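Local atomic coordinates of pectinesterase (Sitophilus oryzae, PDB entry 4PMH), a protein that catalyses the hydrolysis of methyl esters in pectin, releasing methanol and leaving de-esterified polygalacturonate, and probably serves in digesting plant cell walls. Residues A[153-158]-A[182-187]. Residues are numbered along the deposited sequence; the frame is centred on the assembly and turned at random.
Sequences WVKAPA and QTNSDQ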
loop_
_atom_site.group_PDB
_atom_site.type_symbol
_atom_site.label_atom_id
_atom_site.label_comp_id
_atom_site.label_asym_id
_atom_site.label_seq_id
_atom_site.Cartn_x
_atom_site.Cartn_y
_atom_site.Cartn_z
ATOM N N TRP A 153 -8.486 7.407 2.730
ATOM C CA TRP A 153 -8.281 7.699 1.314
ATOM C C TRP A 153 -7.572 9.054 1.165
ATOM O O TRP A 153 -8.143 10.087 1.471
ATOM C CB TRP A 153 -9.637 7.738 0.610
ATOM C CG TRP A 153 -9.593 7.709 -0.902
ATOM C CD1 TRP A 153 -8.534 8.014 -1.719
ATOM C CD2 TRP A 153 -10.685 7.395 -1.770
ATOM N NE1 TRP A 153 -8.897 7.885 -3.038
ATOM C CE2 TRP A 153 -10.217 7.509 -3.094
ATOM C CE3 TRP A 153 -12.012 7.002 -1.551
ATOM C CZ2 TRP A 153 -11.022 7.237 -4.192
ATOM C CZ3 TRP A 153 -12.821 6.748 -2.644
ATOM C CH2 TRP A 153 -12.324 6.858 -3.951
ATOM N N VAL A 154 -6.321 9.033 0.712
ATOM C CA VAL A 154 -5.501 10.243 0.647
ATOM C C VAL A 154 -5.331 10.657 -0.809
ATOM O O VAL A 154 -4.677 9.951 -1.575
ATOM C CB VAL A 154 -4.108 10.008 1.256
ATOM C CG1 VAL A 154 -3.282 11.290 1.224
ATOM C CG2 VAL A 154 -4.222 9.479 2.669
ATOM N N LYS A 155 -5.931 11.795 -1.167
ATOM C CA LYS A 155 -5.787 12.432 -2.472
ATOM C C LYS A 155 -5.081 13.783 -2.401
ATOM O O LYS A 155 -5.207 14.563 -3.326
ATOM C CB LYS A 155 -7.173 12.645 -3.105
ATOM C CG LYS A 155 -7.847 11.349 -3.507
ATOM C CD LYS A 155 -9.261 11.562 -4.037
ATOM C CE LYS A 155 -9.293 11.826 -5.538
ATOM N NZ LYS A 155 -9.109 10.593 -6.350
ATOM N N ALA A 156 -4.368 14.080 -1.318
ATOM C CA ALA A 156 -3.615 15.315 -1.214
ATOM C C ALA A 156 -2.148 14.972 -1.036
ATOM O O ALA A 156 -1.818 13.965 -0.416
ATOM C CB ALA A 156 -4.095 16.150 -0.027
ATOM N N PRO A 157 -1.256 15.812 -1.582
ATOM C CA PRO A 157 0.176 15.618 -1.357
ATOM C C PRO A 157 0.598 15.995 0.049
ATOM O O PRO A 157 -0.114 16.703 0.734
ATOM C CB PRO A 157 0.838 16.560 -2.377
ATOM C CG PRO A 157 -0.186 17.583 -2.690
ATOM C CD PRO A 157 -1.538 16.935 -2.500
ATOM N N ALA A 158 1.745 15.492 0.490
ATOM C CA ALA A 158 2.369 15.986 1.725
ATOM C C ALA A 158 1.695 15.551 3.037
ATOM O O ALA A 158 1.973 16.108 4.110
ATOM C CB ALA A 158 2.444 17.513 1.680
ATOM N N GLN A 182 -5.464 3.928 0.990
ATOM C CA GLN A 182 -5.192 4.230 -0.415
ATOM C C GLN A 182 -4.511 5.580 -0.541
ATOM O O GLN A 182 -5.056 6.584 -0.074
ATOM C CB GLN A 182 -6.470 4.280 -1.252
ATOM C CG GLN A 182 -6.174 4.663 -2.698
ATOM C CD GLN A 182 -7.396 4.839 -3.571
ATOM O OE1 GLN A 182 -7.296 5.378 -4.684
ATOM N NE2 GLN A 182 -8.543 4.367 -3.099
ATOM N N THR A 183 -3.360 5.610 -1.217
ATOM C CA THR A 183 -2.654 6.881 -1.484
ATOM C C THR A 183 -2.696 7.177 -2.997
ATOM O O THR A 183 -2.422 6.298 -3.825
ATOM C CB THR A 183 -1.183 6.885 -0.955
ATOM O OG1 THR A 183 -0.354 6.096 -1.798
ATOM C CG2 THR A 183 -1.081 6.368 0.476
ATOM N N ASN A 184 -3.049 8.419 -3.332
ATOM C CA ASN A 184 -3.217 8.877 -4.719
ATOM C C ASN A 184 -2.299 10.041 -5.089
ATOM O O ASN A 184 -2.329 10.508 -6.231
ATOM C CB ASN A 184 -4.669 9.302 -4.895
ATOM C CG ASN A 184 -5.031 9.646 -6.321
ATOM O OD1 ASN A 184 -5.304 10.804 -6.628
ATOM N ND2 ASN A 184 -5.106 8.644 -7.187
ATOM N N SER A 185 -1.475 10.492 -4.151
ATOM C CA SER A 185 -0.690 11.702 -4.329
ATOM C C SER A 185 0.758 11.532 -3.939
ATOM O O SER A 185 1.153 10.510 -3.405
ATOM C CB SER A 185 -1.261 12.815 -3.459
ATOM O OG SER A 185 -2.525 13.191 -3.927
ATOM N N ASP A 186 1.523 12.584 -4.185
ATOM C CA ASP A 186 2.972 12.582 -4.020
ATOM C C ASP A 186 3.338 13.071 -2.614
ATOM O O ASP A 186 2.607 13.858 -2.015
ATOM C CB ASP A 186 3.582 13.498 -5.101
ATOM C CG ASP A 186 5.119 13.414 -5.187
ATOM O OD1 ASP A 186 5.699 12.320 -5.077
ATOM O OD2 ASP A 186 5.742 14.475 -5.404
ATOM N N GLN A 187 4.480 12.584 -2.123
ATOM C CA GLN A 187 5.086 12.957 -0.847
ATOM C C GLN A 187 4.285 12.567 0.381
ATOM O O GLN A 187 4.235 13.311 1.366
ATOM C CB GLN A 187 5.459 14.452 -0.832
ATOM C CG GLN A 187 6.316 14.812 -2.029
ATOM C CD GLN A 187 6.738 16.252 -2.066
ATOM O OE1 GLN A 187 6.785 16.947 -1.032
ATOM N NE2 GLN A 187 7.063 16.726 -3.271
#
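Trp153 and Gln182 sit side by side on neighbouring strands of the right-handed parallel beta-helix of pectinesterases, coil stacked on coil. With CG anti to the backbone N in both (chi1 -166° and 177°), indole and amide run the same way from the sheet. The amide is tilted 26° from the ring, and Gln182 NE2 stands 3.5 Å above one indole face, offset toward the rim. A broad, flat tryptophan suits this place: it gives the amide a surface to lie on, while Met133 and Cys137 of helix 131-138 pack against the ring. Replacing the indole by the methyl of an alanine is likely to strip the Gln182 amide of its flat neighbour and open a gap against that helix. Glutamine is long enough to follow the indole and carries both an acceptor and a donor, OE1 bonding to Ser206, as does Asn184 ND2, and NE2 to Thr150, which together fix its rotation. The side chains of Trp292 and Asp200, a substrate-binding residue and the proton donor by similarity, lie about 9 Å from that of Gln182.

Val154 N donates to Gln182 O (2.9 Å), and Asn184 N returns a bond to Val154 O (2.8 Å), the alternation of parallel strands. Val154 and Thr183, both beta-branched, occupy the other face. Asn184 OD1 faces Lys155 NZ at 3.8 Å. Beyond the strands the chains stay in step: small Ser185 fits against the neighbouring backbone, OG 3.0 Å from Lys155 C and CB 3.3 Å from Ala156 O, and Asp186 O accepts Ala158 N at 3.1 Å.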